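Local coordinates for ribulose bisphosphate carboxylase (Hyperthermus butylicus DSM 5456, PDB 6HUN), which probably catalyses the addition of carbon dioxide and water to ribulose 1,5-bisphosphate, giving two molecules of 3-phosphoglycerate, in archaeal AMP breakdown, at residues 40-45 against 139-144; 135-140 against 312-317. All blocks are in the same frame, centred on the assembly; numbering follows the deposited sequence.

How the contacts relate
Both contacts use strand 132-141. Contact 1 pairs it with strand 41-49 inside the sheet of the N-terminal domain. Contact 2 sets it against helix 312-322 of the catalytic TIM-barrel domain. They lie about 10 Å apart, centre to centre, and share Asp139 and Val140. Along the chain 40-45 comes first, then 135-144, and 312-317 follows far later. The contacts also touch directly: Phe142 CE2 of contact 1 lies 3.8 Å from Lys317 CD of contact 2. One strand is thus held in its own sheet and also joined to the barrel domain, so the two domains of the same subunit meet through it.

Contact 1: 40-45 against 139-144; sequences EVIAVF and DVYFPP
Ile42 and Tyr141 form an antiparallel hydrogen-bonded pair. Tyr141 N gives a short bond of 2.7 Å to Ile42 O, and Ile42 N answers to Tyr141 O at 3.2 Å. Val44 and Asp139 are the second antiparallel hydrogen-bonded pair, with a bond from Val44 N to Asp139 O that is nearly straight at 173°. Between these pairs lies the non-hydrogen-bonded pair of Ala43 and Val140. Val140 CG2 sits over the small Ala43, 4.1 Å from Ala43 CB. The other branch, Val140 CG1, is anti to the backbone N (chi1 177°) and presses on Val41 CG1 at 3.5 Å, tighter than usual. An alanine in place of Val140 would probably leave a gap beside Val41 CG1 and Ala43 CB. The second branch of Val41, CG2, meets Pro143 CD at 3.6 Å. On the face of Ile42, the Tyr141 ring reaches back toward Glu40. The ring edge meets the Glu40 carbonyl, and Tyr141 CE2 is 3.2 Å from Glu40 O. Pro143 N lies over one face of this ring, and Tyr141 OH bonds to Lys38 O. On the same face of the sheet, Val44 CG1 packs against Asp139 CB at 3.7 Å. Strand 41-49 lies between strands 99-105 and 132-141, bonding to the former through Val41, Ala43 and Phe45. Helix 312-322 packs on Asp139, Val140 and Phe142.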
loop_
_atom_site.group_PDB
_atom_site.type_symbol
_atom_site.label_atom_id
_atom_site.label_comp_id
_atom_site.label_asym_id
_atom_site.label_seq_id
_atom_site.Cartn_x
_atom_site.Cartn_y
_atom_site.Cartn_z
ATOM N N GLU A 40 -21.098 -2.876 -15.909
ATOM C CA GLU A 40 -20.067 -3.787 -15.443
ATOM C C GLU A 40 -18.834 -2.958 -15.137
ATOM O O GLU A 40 -18.616 -1.922 -15.764
ATOM C CB GLU A 40 -19.747 -4.827 -16.513
ATOM C CG GLU A 40 -20.914 -5.758 -16.905
ATOM C CD GLU A 40 -20.373 -7.114 -17.309
ATOM O OE1 GLU A 40 -20.138 -7.300 -18.530
ATOM O OE2 GLU A 40 -20.111 -7.974 -16.420
ATOM N N VAL A 41 -18.045 -3.397 -14.160
ATOM C CA VAL A 41 -16.703 -2.824 -13.998
ATOM C C VAL A 41 -15.825 -3.319 -15.131
ATOM O O VAL A 41 -15.845 -4.505 -15.468
ATOM C CB VAL A 41 -16.099 -3.217 -12.641
ATOM C CG1 VAL A 41 -14.524 -2.877 -12.588
ATOM C CG2 VAL A 41 -16.877 -2.606 -11.513
ATOM N N ILE A 42 -15.046 -2.418 -15.729
ATOM C CA ILE A 42 -14.129 -2.753 -16.812
ATOM C C ILE A 42 -12.713 -2.381 -16.375
ATOM O O ILE A 42 -12.476 -1.219 -16.065
ATOM C CB ILE A 42 -14.496 -1.977 -18.088
ATOM C CG1 ILE A 42 -15.964 -2.293 -18.528
ATOM C CG2 ILE A 42 -13.474 -2.275 -19.170
ATOM C CD1 ILE A 42 -16.016 -3.610 -19.072
ATOM N N ALA A 43 -11.781 -3.324 -16.424
ATOM C CA ALA A 43 -10.356 -3.040 -16.178
ATOM C C ALA A 43 -9.599 -3.152 -17.497
ATOM O O ALA A 43 -9.844 -4.085 -18.266
ATOM C CB ALA A 43 -9.755 -4.031 -15.160
ATOM N N VAL A 44 -8.625 -2.266 -17.728
ATOM C CA VAL A 44 -7.705 -2.404 -18.842
ATOM C C VAL A 44 -6.293 -2.629 -18.294
ATOM O O VAL A 44 -5.779 -1.834 -17.482
ATOM C CB VAL A 44 -7.786 -1.231 -19.827
ATOM C CG1 VAL A 44 -7.654 0.094 -19.107
ATOM C CG2 VAL A 44 -6.722 -1.419 -20.892
ATOM N N PHE A 45 -5.728 -3.765 -18.657
ATOM C CA PHE A 45 -4.442 -4.241 -18.155
ATOM C C PHE A 45 -3.449 -4.194 -19.297
ATOM O O PHE A 45 -3.802 -4.504 -20.432
ATOM C CB PHE A 45 -4.509 -5.701 -17.656
ATOM C CG PHE A 45 -5.463 -5.937 -16.519
ATOM C CD1 PHE A 45 -5.133 -5.585 -15.208
ATOM C CD2 PHE A 45 -6.645 -6.613 -16.725
ATOM C CE1 PHE A 45 -6.046 -5.882 -14.153
ATOM C CE2 PHE A 45 -7.520 -6.868 -15.710
ATOM C CZ PHE A 45 -7.224 -6.485 -14.398
ATOM N N ASP A 139 -6.261 1.391 -16.045
ATOM C CA ASP A 139 -7.444 2.149 -15.711
ATOM C C ASP A 139 -8.558 1.167 -15.377
ATOM O O ASP A 139 -8.533 0.009 -15.792
ATOM C CB ASP A 139 -7.875 3.032 -16.911
ATOM C CG ASP A 139 -8.846 4.152 -16.495
ATOM O OD1 ASP A 139 -9.126 4.281 -15.267
ATOM O OD2 ASP A 139 -9.243 4.936 -17.400
ATOM N N VAL A 140 -9.585 1.680 -14.709
ATOM C CA VAL A 140 -10.759 0.866 -14.362
ATOM C C VAL A 140 -11.928 1.791 -14.492
ATOM O O VAL A 140 -11.881 2.907 -13.964
ATOM C CB VAL A 140 -10.684 0.283 -12.931
ATOM C CG1 VAL A 140 -11.971 -0.499 -12.612
ATOM C CG2 VAL A 140 -9.504 -0.694 -12.822
ATOM N N TYR A 141 -12.957 1.316 -15.214
ATOM C CA TYR A 141 -14.208 2.029 -15.376
ATOM C C TYR A 141 -15.133 1.541 -14.283
ATOM O O TYR A 141 -15.330 0.319 -14.133
ATOM C CB TYR A 141 -14.823 1.721 -16.732
ATOM C CG TYR A 141 -16.339 1.969 -16.728
ATOM C CD1 TYR A 141 -16.819 3.258 -16.798
ATOM C CD2 TYR A 141 -17.243 0.930 -16.603
ATOM C CE1 TYR A 141 -18.217 3.538 -16.814
ATOM C CE2 TYR A 141 -18.687 1.188 -16.593
ATOM C CZ TYR A 141 -19.121 2.505 -16.691
ATOM O OH TYR A 141 -20.461 2.839 -16.688
ATOM N N PHE A 142 -15.684 2.488 -13.525
ATOM C CA PHE A 142 -16.614 2.189 -12.447
ATOM C C PHE A 142 -18.018 2.562 -12.902
ATOM O O PHE A 142 -18.238 3.733 -13.238
ATOM C CB PHE A 142 -16.251 2.948 -11.182
ATOM C CG PHE A 142 -14.925 2.531 -10.626
ATOM C CD1 PHE A 142 -14.814 1.314 -9.987
ATOM C CD2 PHE A 142 -13.814 3.279 -10.832
ATOM C CE1 PHE A 142 -13.575 0.885 -9.491
ATOM C CE2 PHE A 142 -12.566 2.870 -10.303
ATOM C CZ PHE A 142 -12.469 1.676 -9.663
ATOM N N PRO A 143 -18.974 1.634 -12.935
ATOM C CA PRO A 143 -20.377 2.020 -13.339
ATOM C C PRO A 143 -21.072 2.793 -12.239
ATOM O O PRO A 143 -20.694 2.701 -11.065
ATOM C CB PRO A 143 -21.064 0.676 -13.584
ATOM C CG PRO A 143 -20.355 -0.294 -12.730
ATOM C CD PRO A 143 -18.870 0.183 -12.658
ATOM N N PRO A 144 -22.144 3.550 -12.578
ATOM C CA PRO A 144 -22.768 4.424 -11.585
ATOM C C PRO A 144 -23.190 3.719 -10.318
ATOM O O PRO A 144 -23.107 4.307 -9.245
ATOM C CB PRO A 144 -24.005 4.987 -12.343
ATOM C CG PRO A 144 -23.617 4.951 -13.751
ATOM C CD PRO A 144 -22.660 3.775 -13.935
#

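Contact 2: 135-140 against 312-317; sequences LRVEDV and MFLVAK
Strand 135-140 runs at 46° to helix 312-317, with the segment axes 7.1 Å apart at closest approach and Asp139 beside Leu314. Leu314 is the main apolar knob of the helix. Its two methyls reach the strand. Leu314 CD2 meets Val137 CG1 at 3.5 Å and also lies near Val140 CG2, while CD1 rests by the CB of Val140. One turn further on, Lys317 bends at chi3 (-99°) and brings its ammonium to the strand. Lys317 NZ donates to Val140 O at 2.7 Å and forms a salt bridge with Asp139 OD1 at 3.2 Å. The ammonium approaches OD1 on the syn side, somewhat out of the carboxylate plane. The N-H of Val140 reaches OD1 from the same face, so two donors grip this oxygen. Water 2 donates to Asp139 OD2 and accepts from Lys317 NZ, adding a second link between the charges. The buried ammonium also bonds to Gln368 OE1, and OD2 accepts from Leu366 N. Phe313 crosses the carboxylate, the ring and carboxylate planes 79° apart, with CE1 3.3 Å from Asp139 OD2. Tyr356 meets the Phe313 ring edge-to-face. At the start of the helix, water 1 accepts from Met312 N and, weakly, from Arg136 NH1. Glu138 OE1 lies nearly in the guanidinium plane of Arg136 and is bound by NH2 in a salt bridge. A classic beta bulge at Glu138 and Asp139, set across from Val44, breaks the regular pairing. Strand 309-310 pairs alongside strand 132-141, just before the helix. The contact is an interface between the two domains of the Rubisco large-chain fold: the bulged strand of the N-terminal sheet packs on a helix of the TIM barrel.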
loop_
_atom_site.group_PDB
_atom_site.type_symbol
_atom_site.label_atom_id
_atom_site.label_comp_id
_atom_site.label_asym_id
_atom_site.label_seq_id
_atom_site.Cartn_x
_atom_site.Cartn_y
_atom_site.Cartn_z
ATOM N N LEU A 135 2.474 -6.987 -15.375
ATOM C CA LEU A 135 1.034 -6.714 -15.361
ATOM C C LEU A 135 0.925 -5.276 -14.863
ATOM O O LEU A 135 1.356 -4.969 -13.727
ATOM C CB LEU A 135 0.320 -7.718 -14.427
ATOM C CG LEU A 135 -1.178 -7.375 -14.356
ATOM C CD1 LEU A 135 -1.807 -7.613 -15.747
ATOM C CD2 LEU A 135 -1.786 -8.271 -13.296
ATOM N N ARG A 136 0.472 -4.381 -15.733
ATOM C CA ARG A 136 0.168 -3.019 -15.314
ATOM C C ARG A 136 -1.331 -2.744 -15.377
ATOM O O ARG A 136 -1.990 -2.984 -16.406
ATOM C CB ARG A 136 0.876 -1.971 -16.165
ATOM C CG ARG A 136 1.109 -0.796 -15.262
ATOM C CD ARG A 136 1.063 0.414 -15.831
ATOM N NE ARG A 136 1.878 1.345 -15.093
ATOM C CZ ARG A 136 1.916 2.610 -15.446
ATOM N NH1 ARG A 136 2.739 3.435 -14.871
ATOM N NH2 ARG A 136 1.167 2.953 -16.482
ATOM N N VAL A 137 -1.883 -2.259 -14.292
ATOM C CA VAL A 137 -3.314 -1.920 -14.309
ATOM C C VAL A 137 -3.389 -0.473 -14.754
ATOM O O VAL A 137 -2.932 0.417 -14.031
ATOM C CB VAL A 137 -3.995 -2.121 -12.943
ATOM C CG1 VAL A 137 -5.517 -1.967 -13.181
ATOM C CG2 VAL A 137 -3.700 -3.543 -12.439
ATOM N N GLU A 138 -3.935 -0.246 -15.947
ATOM C CA GLU A 138 -3.872 1.093 -16.526
ATOM C C GLU A 138 -5.064 1.975 -16.099
ATOM O O GLU A 138 -4.900 3.182 -15.838
ATOM C CB GLU A 138 -3.842 0.991 -18.061
ATOM C CG GLU A 138 -2.723 0.142 -18.657
ATOM C CD GLU A 138 -1.348 0.842 -18.651
ATOM O OE1 GLU A 138 -1.112 1.817 -17.913
ATOM O OE2 GLU A 138 -0.436 0.345 -19.350
ATOM N N ASP A 139 -6.261 1.391 -16.045
ATOM C CA ASP A 139 -7.444 2.149 -15.711
ATOM C C ASP A 139 -8.558 1.167 -15.377
ATOM O O ASP A 139 -8.533 0.009 -15.792
ATOM C CB ASP A 139 -7.875 3.032 -16.911
ATOM C CG ASP A 139 -8.846 4.152 -16.495
ATOM O OD1 ASP A 139 -9.126 4.281 -15.267
ATOM O OD2 ASP A 139 -9.243 4.936 -17.400
ATOM N N VAL A 140 -9.585 1.680 -14.709
ATOM C CA VAL A 140 -10.759 0.866 -14.362
ATOM C C VAL A 140 -11.928 1.791 -14.492
ATOM O O VAL A 140 -11.881 2.907 -13.964
ATOM C CB VAL A 140 -10.684 0.283 -12.931
ATOM C CG1 VAL A 140 -11.971 -0.499 -12.612
ATOM C CG2 VAL A 140 -9.504 -0.694 -12.822
ATOM N N MET A 312 -0.417 5.912 -12.216
ATOM C CA MET A 312 -0.763 6.959 -11.266
ATOM C C MET A 312 -2.166 7.486 -11.581
ATOM O O MET A 312 -2.875 7.952 -10.684
ATOM C CB MET A 312 0.266 8.119 -11.359
ATOM C CG MET A 312 -0.116 9.325 -10.404
ATOM S SD MET A 312 0.084 8.804 -8.636
ATOM C CE MET A 312 -1.327 9.693 -7.919
ATOM N N PHE A 313 -2.554 7.439 -12.855
ATOM C CA PHE A 313 -3.918 7.804 -13.243
ATOM C C PHE A 313 -4.944 7.066 -12.375
ATOM O O PHE A 313 -5.868 7.670 -11.836
ATOM C CB PHE A 313 -4.079 7.501 -14.733
ATOM C CG PHE A 313 -5.440 7.917 -15.321
ATOM C CD1 PHE A 313 -6.538 7.067 -15.200
ATOM C CD2 PHE A 313 -5.581 9.136 -16.042
ATOM C CE1 PHE A 313 -7.816 7.408 -15.806
ATOM C CE2 PHE A 313 -6.804 9.468 -16.592
ATOM C CZ PHE A 313 -7.918 8.631 -16.481
ATOM N N LEU A 314 -4.803 5.754 -12.250
ATOM C CA LEU A 314 -5.800 4.991 -11.501
ATOM C C LEU A 314 -5.674 5.261 -9.999
ATOM O O LEU A 314 -6.676 5.315 -9.265
ATOM C CB LEU A 314 -5.660 3.507 -11.880
ATOM C CG LEU A 314 -6.541 2.492 -11.103
ATOM C CD1 LEU A 314 -8.006 2.834 -11.329
ATOM C CD2 LEU A 314 -6.304 1.029 -11.465
ATOM N N VAL A 315 -4.446 5.439 -9.511
ATOM C CA VAL A 315 -4.315 5.777 -8.099
ATOM C C VAL A 315 -5.069 7.090 -7.816
ATOM O O VAL A 315 -5.731 7.232 -6.788
ATOM C CB VAL A 315 -2.825 5.921 -7.753
ATOM C CG1 VAL A 315 -2.640 6.534 -6.319
ATOM C CG2 VAL A 315 -2.096 4.568 -7.916
ATOM N N ALA A 316 -4.939 8.076 -8.714
ATOM C CA ALA A 316 -5.652 9.341 -8.538
ATOM C C ALA A 316 -7.168 9.166 -8.594
ATOM O O ALA A 316 -7.915 9.754 -7.787
ATOM C CB ALA A 316 -5.210 10.392 -9.612
ATOM N N LYS A 317 -7.649 8.327 -9.500
ATOM C CA LYS A 317 -9.088 8.056 -9.554
ATOM C C LYS A 317 -9.587 7.388 -8.270
ATOM O O LYS A 317 -10.634 7.771 -7.717
ATOM C CB LYS A 317 -9.339 7.178 -10.787
ATOM C CG LYS A 317 -10.686 6.582 -10.847
ATOM C CD LYS A 317 -10.770 5.713 -12.092
ATOM C CE LYS A 317 -11.442 6.439 -13.175
ATOM N NZ LYS A 317 -11.888 5.561 -14.297
HETATM O O HOH W 1 2.099 6.125 -13.718
HETATM O O HOH W 2 -10.975 6.698 -16.489
#